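Local coordinates for sulfhydryl oxidase 1 (Homo sapiens, PDB 3LLK), which uses bound FAD to oxidise pairs of protein thiols to disulfides, most probably passing the electrons to molecular oxygen, at residues Glu30-Ala44 against Ile154-Asp166. Numbering follows the deposited sequence.
With FAD (flavin-adenine dinucleotide), chain D.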
loop_
_atom_site.group_PDB
_atom_site.type_symbol
_atom_site.label_atom_id
_atom_site.label_comp_id
_atom_site.label_asym_id
_atom_site.label_seq_id
_atom_site.Cartn_x
_atom_site.Cartn_y
_atom_site.Cartn_z
ATOM N N GLU A 30 4.920 4.835 11.748
ATOM C CA GLU A 30 5.729 5.495 10.729
ATOM C C GLU A 30 5.683 7.018 10.773
ATOM O O GLU A 30 6.734 7.677 10.782
ATOM C CB GLU A 30 5.335 5.006 9.338
ATOM C CG GLU A 30 5.442 3.506 9.186
ATOM C CD GLU A 30 6.204 3.109 7.946
ATOM O OE1 GLU A 30 5.755 3.463 6.839
ATOM O OE2 GLU A 30 7.255 2.444 8.084
ATOM N N VAL A 31 4.485 7.590 10.780
ATOM C CA VAL A 31 4.385 9.049 10.832
ATOM C C VAL A 31 4.917 9.541 12.189
ATOM O O VAL A 31 5.414 10.660 12.304
ATOM C CB VAL A 31 2.929 9.526 10.667
ATOM C CG1 VAL A 31 2.856 11.039 10.828
ATOM C CG2 VAL A 31 2.389 9.102 9.302
ATOM N N GLY A 32 4.812 8.687 13.207
ATOM C CA GLY A 32 5.280 9.043 14.541
ATOM C C GLY A 32 6.788 9.032 14.763
ATOM O O GLY A 32 7.256 9.333 15.858
ATOM N N ARG A 33 7.557 8.684 13.735
ATOM C CA ARG A 33 9.015 8.655 13.858
ATOM C C ARG A 33 9.587 10.071 13.798
ATOM O O ARG A 33 10.734 10.300 14.168
ATOM C CB ARG A 33 9.630 7.837 12.715
ATOM C CG ARG A 33 9.156 6.388 12.615
ATOM C CD ARG A 33 9.789 5.503 13.683
ATOM N NE ARG A 33 9.350 4.110 13.577
ATOM C CZ ARG A 33 9.776 3.125 14.367
ATOM N NH1 ARG A 33 10.657 3.372 15.326
ATOM N NH2 ARG A 33 9.319 1.888 14.201
ATOM N N PHE A 34 8.782 11.015 13.322
ATOM C CA PHE A 34 9.215 12.397 13.169
ATOM C C PHE A 34 8.553 13.328 14.180
ATOM O O PHE A 34 7.348 13.561 14.114
ATOM C CB PHE A 34 8.895 12.861 11.749
ATOM C CG PHE A 34 9.460 11.966 10.682
ATOM C CD1 PHE A 34 10.748 12.166 10.192
ATOM C CD2 PHE A 34 8.718 10.897 10.187
ATOM C CE1 PHE A 34 11.288 11.312 9.219
ATOM C CE2 PHE A 34 9.249 10.037 9.218
ATOM C CZ PHE A 34 10.534 10.248 8.734
ATOM N N PRO A 35 9.341 13.890 15.117
ATOM C CA PRO A 35 8.814 14.803 16.145
ATOM C C PRO A 35 8.051 15.954 15.511
ATOM O O PRO A 35 7.100 16.479 16.090
ATOM C CB PRO A 35 10.072 15.301 16.871
ATOM C CG PRO A 35 11.096 14.232 16.595
ATOM C CD PRO A 35 10.813 13.822 15.174
ATOM N N VAL A 36 8.478 16.355 14.321
ATOM C CA VAL A 36 7.814 17.455 13.631
ATOM C C VAL A 36 7.626 17.117 12.160
ATOM O O VAL A 36 8.543 16.628 11.503
ATOM C CB VAL A 36 8.632 18.774 13.756
ATOM C CG1 VAL A 36 8.073 19.840 12.814
ATOM C CG2 VAL A 36 8.599 19.274 15.194
ATOM N N LEU A 37 6.421 17.371 11.664
ATOM C CA LEU A 37 6.057 17.126 10.274
ATOM C C LEU A 37 6.074 18.487 9.571
ATOM O O LEU A 37 5.296 19.385 9.915
ATOM C CB LEU A 37 4.652 16.526 10.217
ATOM C CG LEU A 37 4.430 15.271 11.061
ATOM C CD1 LEU A 37 2.935 15.003 11.224
ATOM C CD2 LEU A 37 5.129 14.096 10.410
ATOM N N GLU A 38 6.951 18.639 8.586
ATOM C CA GLU A 38 7.072 19.912 7.885
ATOM C C GLU A 38 7.615 19.741 6.477
ATOM O O GLU A 38 7.976 18.632 6.062
ATOM C CB GLU A 38 8.015 20.833 8.662
ATOM C CG GLU A 38 9.446 20.315 8.664
ATOM C CD GLU A 38 10.358 21.060 9.626
ATOM O OE1 GLU A 38 10.317 22.308 9.647
ATOM O OE2 GLU A 38 11.125 20.387 10.350
ATOM N N GLY A 39 7.682 20.857 5.755
ATOM C CA GLY A 39 8.187 20.838 4.395
ATOM C C GLY A 39 7.480 19.836 3.503
ATOM O O GLY A 39 6.262 19.647 3.600
ATOM N N GLN A 40 8.253 19.182 2.644
ATOM C CA GLN A 40 7.724 18.197 1.714
ATOM C C GLN A 40 7.209 16.930 2.387
ATOM O O GLN A 40 6.370 16.226 1.826
ATOM C CB GLN A 40 8.786 17.846 0.674
ATOM C CG GLN A 40 9.036 18.977 -0.295
ATOM C CD GLN A 40 7.735 19.565 -0.815
ATOM O OE1 GLN A 40 7.016 18.933 -1.595
ATOM N NE2 GLN A 40 7.417 20.779 -0.367
ATOM N N ARG A 41 7.721 16.624 3.573
ATOM C CA ARG A 41 7.244 15.450 4.290
ATOM C C ARG A 41 5.772 15.665 4.651
ATOM O O ARG A 41 4.946 14.756 4.505
ATOM C CB ARG A 41 8.063 15.213 5.565
ATOM C CG ARG A 41 7.412 14.232 6.523
ATOM C CD ARG A 41 8.393 13.660 7.542
ATOM N NE ARG A 41 9.433 12.852 6.916
ATOM C CZ ARG A 41 10.668 13.279 6.667
ATOM N NH1 ARG A 41 11.027 14.515 6.992
ATOM N NH2 ARG A 41 11.551 12.463 6.107
ATOM N N LEU A 42 5.451 16.866 5.126
ATOM C CA LEU A 42 4.079 17.186 5.490
ATOM C C LEU A 42 3.213 17.198 4.236
ATOM O O LEU A 42 2.080 16.732 4.263
ATOM C CB LEU A 42 4.002 18.541 6.204
ATOM C CG LEU A 42 2.585 19.049 6.516
ATOM C CD1 LEU A 42 1.813 18.011 7.326
ATOM C CD2 LEU A 42 2.669 20.376 7.271
ATOM N N VAL A 43 3.747 17.724 3.137
ATOM C CA VAL A 43 2.998 17.749 1.884
ATOM C C VAL A 43 2.707 16.299 1.459
ATOM O O VAL A 43 1.591 15.966 1.064
ATOM C CB VAL A 43 3.801 18.455 0.756
ATOM C CG1 VAL A 43 3.008 18.414 -0.569
ATOM C CG2 VAL A 43 4.091 19.906 1.154
ATOM N N ALA A 44 3.718 15.442 1.558
ATOM C CA ALA A 44 3.568 14.040 1.187
ATOM C C ALA A 44 2.493 13.372 2.048
ATOM O O ALA A 44 1.681 12.592 1.543
ATOM C CB ALA A 44 4.914 13.307 1.335
ATOM N N ILE A 154 1.933 7.747 -3.439
ATOM C CA ILE A 154 2.533 6.538 -2.883
ATOM C C ILE A 154 4.046 6.699 -2.874
ATOM O O ILE A 154 4.715 6.337 -1.901
ATOM C CB ILE A 154 2.168 5.280 -3.715
ATOM C CG1 ILE A 154 0.720 4.870 -3.418
ATOM C CG2 ILE A 154 3.135 4.126 -3.392
ATOM C CD1 ILE A 154 0.213 3.765 -4.309
ATOM N N ARG A 155 4.594 7.236 -3.962
ATOM C CA ARG A 155 6.039 7.438 -4.029
ATOM C C ARG A 155 6.407 8.416 -2.918
ATOM O O ARG A 155 7.380 8.222 -2.199
ATOM C CB ARG A 155 6.441 8.017 -5.393
ATOM C CG ARG A 155 7.953 8.158 -5.576
ATOM C CD ARG A 155 8.290 8.852 -6.885
ATOM N NE ARG A 155 9.729 9.032 -7.072
ATOM C CZ ARG A 155 10.262 9.627 -8.135
ATOM N NH1 ARG A 155 9.477 10.099 -9.101
ATOM N NH2 ARG A 155 11.576 9.757 -8.236
ATOM N N GLY A 156 5.600 9.458 -2.775
ATOM C CA GLY A 156 5.852 10.443 -1.745
ATOM C C GLY A 156 5.879 9.817 -0.365
ATOM O O GLY A 156 6.741 10.151 0.452
ATOM N N TYR A 157 4.944 8.904 -0.099
ATOM C CA TYR A 157 4.884 8.257 1.207
ATOM C C TYR A 157 6.110 7.397 1.471
ATOM O O TYR A 157 6.693 7.441 2.548
ATOM C CB TYR A 157 3.640 7.366 1.351
ATOM C CG TYR A 157 3.578 6.723 2.727
ATOM C CD1 TYR A 157 3.055 7.418 3.818
ATOM C CD2 TYR A 157 4.153 5.475 2.961
ATOM C CE1 TYR A 157 3.114 6.892 5.112
ATOM C CE2 TYR A 157 4.219 4.942 4.249
ATOM C CZ TYR A 157 3.699 5.659 5.320
ATOM O OH TYR A 157 3.799 5.156 6.601
ATOM N N VAL A 158 6.476 6.585 0.489
ATOM C CA VAL A 158 7.632 5.709 0.617
ATOM C C VAL A 158 8.897 6.514 0.936
ATOM O O VAL A 158 9.641 6.195 1.868
ATOM C CB VAL A 158 7.832 4.906 -0.689
ATOM C CG1 VAL A 158 9.161 4.169 -0.667
ATOM C CG2 VAL A 158 6.665 3.908 -0.853
ATOM N N HIS A 159 9.118 7.569 0.165
ATOM C CA HIS A 159 10.292 8.414 0.347
ATOM C C HIS A 159 10.371 9.059 1.732
ATOM O O HIS A 159 11.372 8.921 2.438
ATOM C CB HIS A 159 10.307 9.521 -0.713
ATOM C CG HIS A 159 11.544 10.370 -0.684
ATOM N ND1 HIS A 159 11.596 11.628 -1.245
ATOM C CD2 HIS A 159 12.777 10.135 -0.173
ATOM C CE1 HIS A 159 12.806 12.133 -1.079
ATOM N NE2 HIS A 159 13.543 11.247 -0.432
ATOM N N TYR A 160 9.306 9.749 2.121
ATOM C CA TYR A 160 9.289 10.463 3.395
ATOM C C TYR A 160 8.889 9.747 4.686
ATOM O O TYR A 160 9.149 10.266 5.772
ATOM C CB TYR A 160 8.437 11.717 3.240
ATOM C CG TYR A 160 9.075 12.758 2.344
ATOM C CD1 TYR A 160 10.252 13.410 2.730
ATOM C CD2 TYR A 160 8.527 13.065 1.096
ATOM C CE1 TYR A 160 10.868 14.337 1.897
ATOM C CE2 TYR A 160 9.141 14.001 0.250
ATOM C CZ TYR A 160 10.312 14.627 0.660
ATOM O OH TYR A 160 10.943 15.520 -0.177
ATOM N N PHE A 161 8.266 8.575 4.597
ATOM C CA PHE A 161 7.847 7.897 5.825
ATOM C C PHE A 161 8.157 6.418 5.986
ATOM O O PHE A 161 8.211 5.921 7.109
ATOM C CB PHE A 161 6.334 8.061 6.029
ATOM C CG PHE A 161 5.903 9.455 6.355
ATOM C CD1 PHE A 161 5.433 10.300 5.363
ATOM C CD2 PHE A 161 5.940 9.918 7.668
ATOM C CE1 PHE A 161 4.997 11.591 5.676
ATOM C CE2 PHE A 161 5.512 11.198 7.989
ATOM C CZ PHE A 161 5.037 12.039 6.993
ATOM N N PHE A 162 8.345 5.702 4.889
ATOM C CA PHE A 162 8.572 4.273 5.001
ATOM C C PHE A 162 9.812 3.878 5.789
ATOM O O PHE A 162 10.935 4.218 5.422
ATOM C CB PHE A 162 8.592 3.625 3.615
ATOM C CG PHE A 162 8.552 2.124 3.653
ATOM C CD1 PHE A 162 7.874 1.460 4.674
ATOM C CD2 PHE A 162 9.176 1.373 2.670
ATOM C CE1 PHE A 162 7.822 0.084 4.718
ATOM C CE2 PHE A 162 9.128 -0.014 2.704
ATOM C CZ PHE A 162 8.451 -0.661 3.731
ATOM N N GLY A 163 9.574 3.143 6.875
ATOM C CA GLY A 163 10.628 2.687 7.762
ATOM C C GLY A 163 11.895 2.199 7.090
ATOM O O GLY A 163 12.745 3.004 6.712
ATOM N N CYS A 164 12.028 0.884 6.945
ATOM C CA CYS A 164 13.223 0.314 6.323
ATOM C C CYS A 164 13.625 1.006 5.028
ATOM O O CYS A 164 13.111 0.697 3.954
ATOM C CB CYS A 164 13.054 -1.198 6.089
ATOM S SG CYS A 164 11.476 -1.790 5.387
ATOM N N ARG A 165 14.557 1.950 5.155
ATOM C CA ARG A 165 15.064 2.717 4.024
ATOM C C ARG A 165 15.656 1.761 2.996
ATOM O O ARG A 165 15.828 2.110 1.827
ATOM C CB ARG A 165 16.133 3.702 4.501
ATOM C CG ARG A 165 15.694 4.584 5.660
ATOM C CD ARG A 165 16.858 5.422 6.170
ATOM N NE ARG A 165 16.509 6.209 7.352
ATOM C CZ ARG A 165 17.353 7.016 7.991
ATOM N NH1 ARG A 165 18.603 7.146 7.564
ATOM N NH2 ARG A 165 16.947 7.698 9.054
ATOM N N ASP A 166 15.985 0.555 3.441
ATOM C CA ASP A 166 16.525 -0.445 2.537
ATOM C C ASP A 166 15.373 -0.758 1.596
ATOM O O ASP A 166 15.521 -0.777 0.372
ATOM C CB ASP A 166 16.923 -1.704 3.304
ATOM C CG ASP A 166 17.456 -2.785 2.394
ATOM O OD1 ASP A 166 18.531 -2.573 1.793
ATOM O OD2 ASP A 166 16.794 -3.839 2.271
HETATM P PA FAD D . 5.026 -8.985 -0.085
HETATM O O1A FAD D . 4.985 -8.041 1.066
HETATM O O2A FAD D . 6.025 -8.888 -1.182
HETATM O O5B FAD D . 3.618 -9.075 -0.771
HETATM C C5B FAD D . 2.367 -8.754 -0.158
HETATM C C4B FAD D . 1.415 -9.670 -0.882
HETATM O O4B FAD D . 0.977 -8.914 -2.043
HETATM C C3B FAD D . 1.596 -11.166 -1.220
HETATM O O3B FAD D . 1.344 -12.084 -0.157
HETATM C C2B FAD D . 0.748 -11.260 -2.406
HETATM O O2B FAD D . -0.592 -11.559 -2.163
HETATM C C1B FAD D . 0.810 -9.883 -3.084
HETATM N N9A FAD D . 1.772 -9.643 -4.113
HETATM C C8A FAD D . 3.045 -10.205 -4.396
HETATM N N7A FAD D . 3.642 -9.770 -5.456
HETATM C C5A FAD D . 2.720 -8.856 -5.949
HETATM C C6A FAD D . 2.766 -8.076 -7.121
HETATM N N6A FAD D . 3.775 -8.128 -8.002
HETATM N N1A FAD D . 1.712 -7.242 -7.436
HETATM C C2A FAD D . 0.570 -7.178 -6.697
HETATM N N3A FAD D . 0.513 -7.954 -5.529
HETATM C C4A FAD D . 1.633 -8.782 -5.204
HETATM N N1 FAD D . 12.655 -5.713 1.620
HETATM C C2 FAD D . 14.001 -6.003 1.541
HETATM O O2 FAD D . 14.421 -6.905 2.284
HETATM N N3 FAD D . 14.626 -5.208 0.589
HETATM C C4 FAD D . 14.054 -4.209 -0.237
HETATM O O4 FAD D . 14.791 -3.537 -1.032
HETATM C C4X FAD D . 12.700 -3.994 -0.078
HETATM N N5 FAD D . 12.044 -2.936 -0.787
HETATM C C5X FAD D . 10.684 -2.577 -0.591
HETATM C C6 FAD D . 10.189 -1.442 -1.263
HETATM C C7 FAD D . 8.819 -1.103 -1.081
HETATM C C7M FAD D . 8.354 0.140 -1.839
HETATM C C8 FAD D . 7.963 -1.885 -0.248
HETATM C C8M FAD D . 6.486 -1.713 0.042
HETATM C C9 FAD D . 8.499 -2.981 0.427
HETATM C C9A FAD D . 9.862 -3.372 0.352
HETATM N N10 FAD D . 10.639 -4.490 0.951
HETATM C C10 FAD D . 11.977 -4.773 0.879
HETATM C "C1'" FAD D . 9.858 -5.482 1.619
HETATM C "C2'" FAD D . 9.354 -6.652 0.829
HETATM O "O2'" FAD D . 8.955 -6.235 -0.501
HETATM C "C3'" FAD D . 8.228 -7.459 1.399
HETATM O "O3'" FAD D . 7.129 -6.610 1.707
HETATM C "C4'" FAD D . 8.484 -8.424 2.545
HETATM O "O4'" FAD D . 9.740 -9.139 2.348
HETATM C "C5'" FAD D . 7.410 -9.348 2.926
HETATM O "O5'" FAD D . 7.216 -10.236 1.822
HETATM P P FAD D . 5.970 -11.137 1.611
HETATM O O1P FAD D . 6.546 -12.375 1.084
HETATM O O2P FAD D . 5.145 -11.291 2.837
HETATM O O3P FAD D . 5.026 -10.474 0.487
HETATM O O HOH W 1 8.965 6.421 9.493
HETATM O O HOH W 2 12.619 9.457 4.857
#
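Arg41 reaches from helix 39-55 to the carbonyl of Tyr160 of helix 150-161 and grips that one oxygen side-on. Arg41 NE makes the shorter, straighter bond to Tyr160 O, 2.8 Å. Arg41 NH2 adds a more bent one to the same oxygen. The chain runs out extended and then bends at chi3 (-65°), which brings NE round to the carbonyl. The guanidinium lies between two rings, Tyr160 CD1 over one face and Phe34 CE1 over the other. With an alanine in place of Arg41, Tyr160 O would probably lose both of these donors and a gap is likely to open between the Phe34 and Tyr160 rings.

Beside it Phe161 pushes its ring against residues 30-44: CZ touches Arg41 CG at 3.3 Å, Leu37 CD2 meets the rim in plane, and Val31 and Phe34 pack obliquely. Backbone lies over the Tyr160 ring, with Arg41 CA making a CH-pi contact, while Ala44 CB sits 3.6 Å from Tyr160 CD2.

At the far end Glu30 holds the chain around Gly163. Glu30 OE1 accepts a hydrogen bond from Tyr157 OH on its anti lone pair (2.6 Å), and OE2 receives Gly163 N at 2.7 Å from above the carboxylate plane. A water bridges Glu30 O and Phe161 O.

The same piece of chain carries Phe162, whose CE2 lies 3.7 Å from FAD C8, and Cys164, disulfide-bonded to Cys167. The contact probably belongs to the pseudo-dimer interface between the degenerate and the FAD-binding, Erv-like oxidase domains, joining the flavin-bearing helices, with 118-134 and 165-179 packed around Phe162, to helix 16-30, helix 39-55 and the strand pair 36-38/80-82.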